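Local atomic coordinates of hyperosmolarity resistance protein Emb (Staphylococcus epidermidis, PDB entry 6GV5), a protein that mediates adherence of the bacterium to surface-immobilized fibronectin, as a giant extracellular matrix binding protein built of repeats. Residues A12-Q26 and L47-K61. Residues are numbered along the deposited sequence; the frame is centred on the assembly and turned at random.
Sequences AKQQITNFTGLTEPQ and LSHAKFLNGKMEELK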
loop_
_atom_site.group_PDB
_atom_site.type_symbol
_atom_site.label_atom_id
_atom_site.label_comp_id
_atom_site.label_asym_id
_atom_site.label_seq_id
_atom_site.Cartn_x
_atom_site.Cartn_y
_atom_site.Cartn_z
ATOM N N ALA A 12 -9.714 -11.849 -12.152
ATOM C CA ALA A 12 -9.260 -11.116 -10.976
ATOM C C ALA A 12 -7.741 -11.046 -10.924
ATOM O O ALA A 12 -7.171 -9.995 -10.608
ATOM C CB ALA A 12 -9.806 -11.765 -9.707
ATOM N N LYS A 13 -7.064 -12.157 -11.229
ATOM C CA LYS A 13 -5.606 -12.147 -11.190
ATOM C C LYS A 13 -5.034 -11.238 -12.268
ATOM O O LYS A 13 -4.021 -10.560 -12.047
ATOM C CB LYS A 13 -5.075 -13.571 -11.340
ATOM C CG LYS A 13 -5.376 -14.465 -10.155
ATOM C CD LYS A 13 -4.773 -15.848 -10.337
ATOM C CE LYS A 13 -5.537 -16.663 -11.376
ATOM N NZ LYS A 13 -4.913 -18.001 -11.591
ATOM N N GLN A 14 -5.676 -11.196 -13.437
ATOM C CA GLN A 14 -5.240 -10.286 -14.488
ATOM C C GLN A 14 -5.378 -8.832 -14.053
ATOM O O GLN A 14 -4.480 -8.019 -14.294
ATOM C CB GLN A 14 -6.037 -10.552 -15.764
ATOM C CG GLN A 14 -5.688 -11.877 -16.426
ATOM C CD GLN A 14 -6.605 -12.214 -17.587
ATOM O OE1 GLN A 14 -7.669 -11.615 -17.747
ATOM N NE2 GLN A 14 -6.196 -13.178 -18.404
ATOM N N GLN A 15 -6.498 -8.483 -13.410
ATOM C CA GLN A 15 -6.656 -7.126 -12.905
ATOM C C GLN A 15 -5.571 -6.794 -11.891
ATOM O O GLN A 15 -4.991 -5.700 -11.921
ATOM C CB GLN A 15 -8.035 -6.949 -12.269
ATOM C CG GLN A 15 -9.196 -7.074 -13.239
ATOM C CD GLN A 15 -10.506 -6.585 -12.648
ATOM O OE1 GLN A 15 -10.567 -5.505 -12.059
ATOM N NE2 GLN A 15 -11.560 -7.378 -12.802
ATOM N N ILE A 16 -5.283 -7.729 -10.984
ATOM C CA ILE A 16 -4.288 -7.488 -9.942
ATOM C C ILE A 16 -2.916 -7.286 -10.561
ATOM O O ILE A 16 -2.119 -6.461 -10.092
ATOM C CB ILE A 16 -4.288 -8.653 -8.935
ATOM C CG1 ILE A 16 -5.546 -8.592 -8.065
ATOM C CG2 ILE A 16 -3.032 -8.620 -8.056
ATOM C CD1 ILE A 16 -5.898 -9.899 -7.373
ATOM N N THR A 17 -2.617 -8.034 -11.624
ATOM C CA THR A 17 -1.328 -7.885 -12.291
ATOM C C THR A 17 -1.144 -6.480 -12.849
ATOM O O THR A 17 -0.012 -5.992 -12.927
ATOM C CB THR A 17 -1.198 -8.923 -13.407
ATOM O OG1 THR A 17 -1.332 -10.238 -12.854
ATOM C CG2 THR A 17 0.147 -8.797 -14.101
ATOM N N ASN A 18 -2.242 -5.816 -13.232
ATOM C CA ASN A 18 -2.143 -4.471 -13.791
ATOM C C ASN A 18 -1.864 -3.423 -12.719
ATOM O O ASN A 18 -1.325 -2.354 -13.028
ATOM C CB ASN A 18 -3.434 -4.097 -14.521
ATOM C CG ASN A 18 -3.533 -4.721 -15.892
ATOM O OD1 ASN A 18 -2.528 -4.911 -16.573
ATOM N ND2 ASN A 18 -4.755 -5.036 -16.312
ATOM N N PHE A 19 -2.240 -3.693 -11.471
ATOM C CA PHE A 19 -2.087 -2.707 -10.411
ATOM C C PHE A 19 -0.633 -2.254 -10.298
ATOM O O PHE A 19 0.303 -3.039 -10.486
ATOM C CB PHE A 19 -2.560 -3.284 -9.077
ATOM C CG PHE A 19 -4.039 -3.583 -9.017
ATOM C CD1 PHE A 19 -4.911 -3.101 -9.979
ATOM C CD2 PHE A 19 -4.555 -4.343 -7.982
ATOM C CE1 PHE A 19 -6.266 -3.376 -9.910
ATOM C CE2 PHE A 19 -5.905 -4.622 -7.910
ATOM C CZ PHE A 19 -6.762 -4.139 -8.874
ATOM N N THR A 20 -0.449 -0.965 -9.998
ATOM C CA THR A 20 0.874 -0.391 -9.807
ATOM C C THR A 20 1.164 -0.027 -8.358
ATOM O O THR A 20 2.337 0.145 -8.002
ATOM C CB THR A 20 1.041 0.867 -10.672
ATOM O OG1 THR A 20 0.137 1.882 -10.219
ATOM C CG2 THR A 20 0.751 0.553 -12.131
ATOM N N GLY A 21 0.135 0.094 -7.518
ATOM C CA GLY A 21 0.374 0.401 -6.120
ATOM C C GLY A 21 0.927 -0.794 -5.370
ATOM O O GLY A 21 1.946 -0.699 -4.679
ATOM N N LEU A 22 0.272 -1.941 -5.511
ATOM C CA LEU A 22 0.744 -3.159 -4.872
ATOM C C LEU A 22 2.163 -3.498 -5.312
ATOM O O LEU A 22 2.542 -3.300 -6.468
ATOM C CB LEU A 22 -0.176 -4.326 -5.218
ATOM C CG LEU A 22 -1.645 -4.186 -4.803
ATOM C CD1 LEU A 22 -2.437 -5.396 -5.317
ATOM C CD2 LEU A 22 -1.754 -4.054 -3.301
ATOM N N THR A 23 2.944 -4.041 -4.382
ATOM C CA THR A 23 4.243 -4.592 -4.726
ATOM C C THR A 23 4.067 -5.998 -5.287
ATOM O O THR A 23 3.024 -6.637 -5.107
ATOM C CB THR A 23 5.148 -4.638 -3.503
ATOM O OG1 THR A 23 4.602 -5.545 -2.542
ATOM C CG2 THR A 23 5.271 -3.246 -2.883
ATOM N N GLU A 24 5.112 -6.490 -5.956
ATOM C CA GLU A 24 5.031 -7.833 -6.527
ATOM C C GLU A 24 4.799 -8.895 -5.461
ATOM O O GLU A 24 3.977 -9.798 -5.697
ATOM C CB GLU A 24 6.296 -8.134 -7.342
ATOM C CG GLU A 24 6.587 -7.092 -8.416
ATOM N N PRO A 25 5.452 -8.861 -4.299
ATOM C CA PRO A 25 5.079 -9.814 -3.243
ATOM C C PRO A 25 3.618 -9.729 -2.839
ATOM O O PRO A 25 2.987 -10.762 -2.596
ATOM C CB PRO A 25 6.022 -9.437 -2.086
ATOM C CG PRO A 25 7.188 -8.820 -2.751
ATOM C CD PRO A 25 6.647 -8.072 -3.940
ATOM N N GLN A 26 3.056 -8.515 -2.766
ATOM C CA GLN A 26 1.653 -8.374 -2.407
ATOM C C GLN A 26 0.748 -8.959 -3.482
ATOM O O GLN A 26 -0.263 -9.591 -3.170
ATOM C CB GLN A 26 1.310 -6.898 -2.192
ATOM C CG GLN A 26 1.787 -6.332 -0.879
ATOM C CD GLN A 26 1.554 -4.843 -0.798
ATOM O OE1 GLN A 26 1.707 -4.129 -1.792
ATOM N NE2 GLN A 26 1.173 -4.365 0.382
ATOM N N LEU A 47 -11.132 -9.552 -4.632
ATOM C CA LEU A 47 -10.703 -8.573 -5.627
ATOM C C LEU A 47 -11.008 -7.157 -5.159
ATOM O O LEU A 47 -10.203 -6.243 -5.367
ATOM C CB LEU A 47 -11.384 -8.853 -6.966
ATOM C CG LEU A 47 -11.074 -7.862 -8.086
ATOM C CD1 LEU A 47 -9.586 -7.860 -8.442
ATOM C CD2 LEU A 47 -11.917 -8.176 -9.316
ATOM N N SER A 48 -12.173 -6.953 -4.537
ATOM C CA SER A 48 -12.487 -5.646 -3.969
ATOM C C SER A 48 -11.458 -5.257 -2.915
ATOM O O SER A 48 -11.001 -4.106 -2.872
ATOM C CB SER A 48 -13.894 -5.665 -3.371
ATOM O OG SER A 48 -14.230 -4.410 -2.796
ATOM N N HIS A 49 -11.068 -6.208 -2.065
ATOM C CA HIS A 49 -10.029 -5.950 -1.072
ATOM C C HIS A 49 -8.708 -5.597 -1.737
ATOM O O HIS A 49 -8.013 -4.667 -1.302
ATOM C CB HIS A 49 -9.878 -7.177 -0.169
ATOM C CG HIS A 49 -8.544 -7.285 0.504
ATOM N ND1 HIS A 49 -7.772 -8.425 0.440
ATOM C CD2 HIS A 49 -7.853 -6.405 1.265
ATOM C CE1 HIS A 49 -6.658 -8.239 1.127
ATOM N NE2 HIS A 49 -6.682 -7.022 1.636
ATOM N N ALA A 50 -8.342 -6.320 -2.797
ATOM C CA ALA A 50 -7.097 -6.025 -3.499
ATOM C C ALA A 50 -7.129 -4.627 -4.104
ATOM O O ALA A 50 -6.121 -3.914 -4.089
ATOM C CB ALA A 50 -6.848 -7.067 -4.588
ATOM N N LYS A 51 -8.274 -4.222 -4.658
ATOM C CA LYS A 51 -8.364 -2.894 -5.248
ATOM C C LYS A 51 -8.210 -1.817 -4.188
ATOM O O LYS A 51 -7.583 -0.777 -4.431
ATOM C CB LYS A 51 -9.699 -2.737 -5.984
ATOM C CG LYS A 51 -9.729 -3.448 -7.322
ATOM C CD LYS A 51 -11.061 -3.265 -8.035
ATOM C CE LYS A 51 -11.084 -4.044 -9.344
ATOM N NZ LYS A 51 -12.445 -4.095 -9.952
ATOM N N PHE A 52 -8.784 -2.038 -3.007
ATOM C CA PHE A 52 -8.659 -1.051 -1.941
ATOM C C PHE A 52 -7.227 -0.996 -1.431
ATOM O O PHE A 52 -6.653 0.089 -1.261
ATOM C CB PHE A 52 -9.625 -1.378 -0.806
ATOM C CG PHE A 52 -9.516 -0.438 0.363
ATOM C CD1 PHE A 52 -9.949 0.871 0.254
ATOM C CD2 PHE A 52 -8.978 -0.862 1.562
ATOM C CE1 PHE A 52 -9.846 1.741 1.325
ATOM C CE2 PHE A 52 -8.876 0.000 2.636
ATOM C CZ PHE A 52 -9.311 1.301 2.518
ATOM N N LEU A 53 -6.629 -2.165 -1.198
ATOM C CA LEU A 53 -5.231 -2.217 -0.791
ATOM C C LEU A 53 -4.339 -1.545 -1.826
ATOM O O LEU A 53 -3.388 -0.834 -1.473
ATOM C CB LEU A 53 -4.811 -3.670 -0.580
ATOM C CG LEU A 53 -3.388 -3.891 -0.074
ATOM C CD1 LEU A 53 -3.233 -3.395 1.350
ATOM C CD2 LEU A 53 -3.022 -5.364 -0.179
ATOM N N ASN A 54 -4.642 -1.735 -3.110
ATOM C CA ASN A 54 -3.848 -1.097 -4.148
ATOM C C ASN A 54 -3.898 0.418 -4.029
ATOM O O ASN A 54 -2.875 1.090 -4.175
ATOM C CB ASN A 54 -4.327 -1.537 -5.531
ATOM C CG ASN A 54 -3.526 -0.903 -6.637
ATOM O OD1 ASN A 54 -2.317 -1.115 -6.741
ATOM N ND2 ASN A 54 -4.187 -0.101 -7.459
ATOM N N GLY A 55 -5.079 0.981 -3.767
ATOM C CA GLY A 55 -5.170 2.423 -3.604
ATOM C C GLY A 55 -4.380 2.923 -2.413
ATOM O O GLY A 55 -3.752 3.988 -2.469
ATOM N N LYS A 56 -4.389 2.156 -1.320
ATOM C CA LYS A 56 -3.656 2.574 -0.134
ATOM C C LYS A 56 -2.158 2.483 -0.380
ATOM O O LYS A 56 -1.389 3.336 0.086
ATOM C CB LYS A 56 -4.049 1.717 1.061
ATOM C CG LYS A 56 -5.466 1.989 1.560
ATOM C CD LYS A 56 -5.571 3.397 2.124
ATOM C CE LYS A 56 -6.976 3.705 2.625
ATOM N NZ LYS A 56 -7.094 5.125 3.063
ATOM N N MET A 57 -1.727 1.459 -1.120
ATOM C CA MET A 57 -0.314 1.336 -1.443
ATOM C C MET A 57 0.135 2.452 -2.380
ATOM O O MET A 57 1.265 2.937 -2.280
ATOM C CB MET A 57 -0.020 -0.030 -2.055
ATOM C CG MET A 57 -0.003 -1.145 -1.033
ATOM S SD MET A 57 1.222 -0.898 0.266
ATOM C CE MET A 57 2.713 -0.945 -0.717
ATOM N N GLU A 58 -0.731 2.867 -3.317
ATOM C CA GLU A 58 -0.443 4.053 -4.115
ATOM C C GLU A 58 -0.236 5.264 -3.213
ATOM O O GLU A 58 0.710 6.038 -3.403
ATOM C CB GLU A 58 -1.576 4.317 -5.111
ATOM C CG GLU A 58 -1.636 3.337 -6.261
ATOM C CD GLU A 58 -2.766 3.644 -7.227
ATOM O OE1 GLU A 58 -3.685 4.401 -6.844
ATOM O OE2 GLU A 58 -2.733 3.133 -8.366
ATOM N N GLU A 59 -1.141 5.459 -2.242
ATOM C CA GLU A 59 -1.009 6.574 -1.313
ATOM C C GLU A 59 0.287 6.480 -0.521
ATOM O O GLU A 59 0.970 7.495 -0.305
ATOM C CB GLU A 59 -2.184 6.592 -0.341
ATOM C CG GLU A 59 -3.541 6.900 -0.930
ATOM C CD GLU A 59 -4.598 6.994 0.154
ATOM O OE1 GLU A 59 -4.280 7.537 1.234
ATOM O OE2 GLU A 59 -5.730 6.512 -0.063
ATOM N N LEU A 60 0.624 5.284 -0.053
ATOM C CA LEU A 60 1.851 5.112 0.713
ATOM C C LEU A 60 3.077 5.391 -0.144
ATOM O O LEU A 60 4.014 6.066 0.306
ATOM C CB LEU A 60 1.910 3.705 1.293
ATOM C CG LEU A 60 3.180 3.406 2.103
ATOM C CD1 LEU A 60 3.283 4.235 3.367
ATOM C CD2 LEU A 60 3.218 1.916 2.423
ATOM N N LYS A 61 3.090 4.890 -1.384
ATOM C CA LYS A 61 4.241 5.110 -2.252
ATOM C C LYS A 61 4.448 6.591 -2.541
ATOM O O LYS A 61 5.589 7.053 -2.633
ATOM C CB LYS A 61 4.071 4.324 -3.554
ATOM C CG LYS A 61 4.397 2.843 -3.398
ATOM C CD LYS A 61 4.133 2.047 -4.673
ATOM C CE LYS A 61 4.802 0.674 -4.621
ATOM N NZ LYS A 61 4.522 -0.118 -5.872
HETATM O O HOH W 1 -2.606 0.833 -9.719
#
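N54 reaches from the middle of helix 40-65 into the loop that links helices 2-18 and 24-35, and its amide serves that loop in three ways. OD1 takes the backbone N of L22 at 3.0 Å, in the carbonyl plane, and accepts a weak, bent bond from G21 N at 2.8 Å. ND2 donates to a water that also accepts from T20 N and donates to E58 OE2, tying loop to helix a second time. With CG anti to the backbone N (chi1 -180°), the amide lies over one face of the F19 ring, the two planes only 20° apart. K51 CG comes up obliquely to the same ring, 3.4 Å from F19 CZ, the two side chains crossing at about a right angle. G21 lies close against the helix, its CA 3.6 Å from E58 CG.

Two turns beyond N54, K61 stretches its extended chain back to the loop, where NZ gives one hydrogen bond to T20 O and another, at 2.9 Å, to G21 O from above the carbonyl plane. L22 CD2 packs on L53 CD2 at 3.6 Å, and L22 also touches L30 of helix 24-35. M57, bent at chi2 and chi3, lays its sulfur near Q26 NE2, a weak bond; that nitrogen also donates to T105 O. Q26 OE1 accepts from T23 N, and with the weak return bond from Q26 N to T23 OG1 this makes a capping box at the start of helix 24-35.

L47 CD1 touches A12 CB and I16 CG1, and A50 CB packs against I16, helices 12-18 and 47-61 running nearly parallel (3°). First and third helices side by side, joined through the second, are characteristic of the three-helix bundle of GA modules.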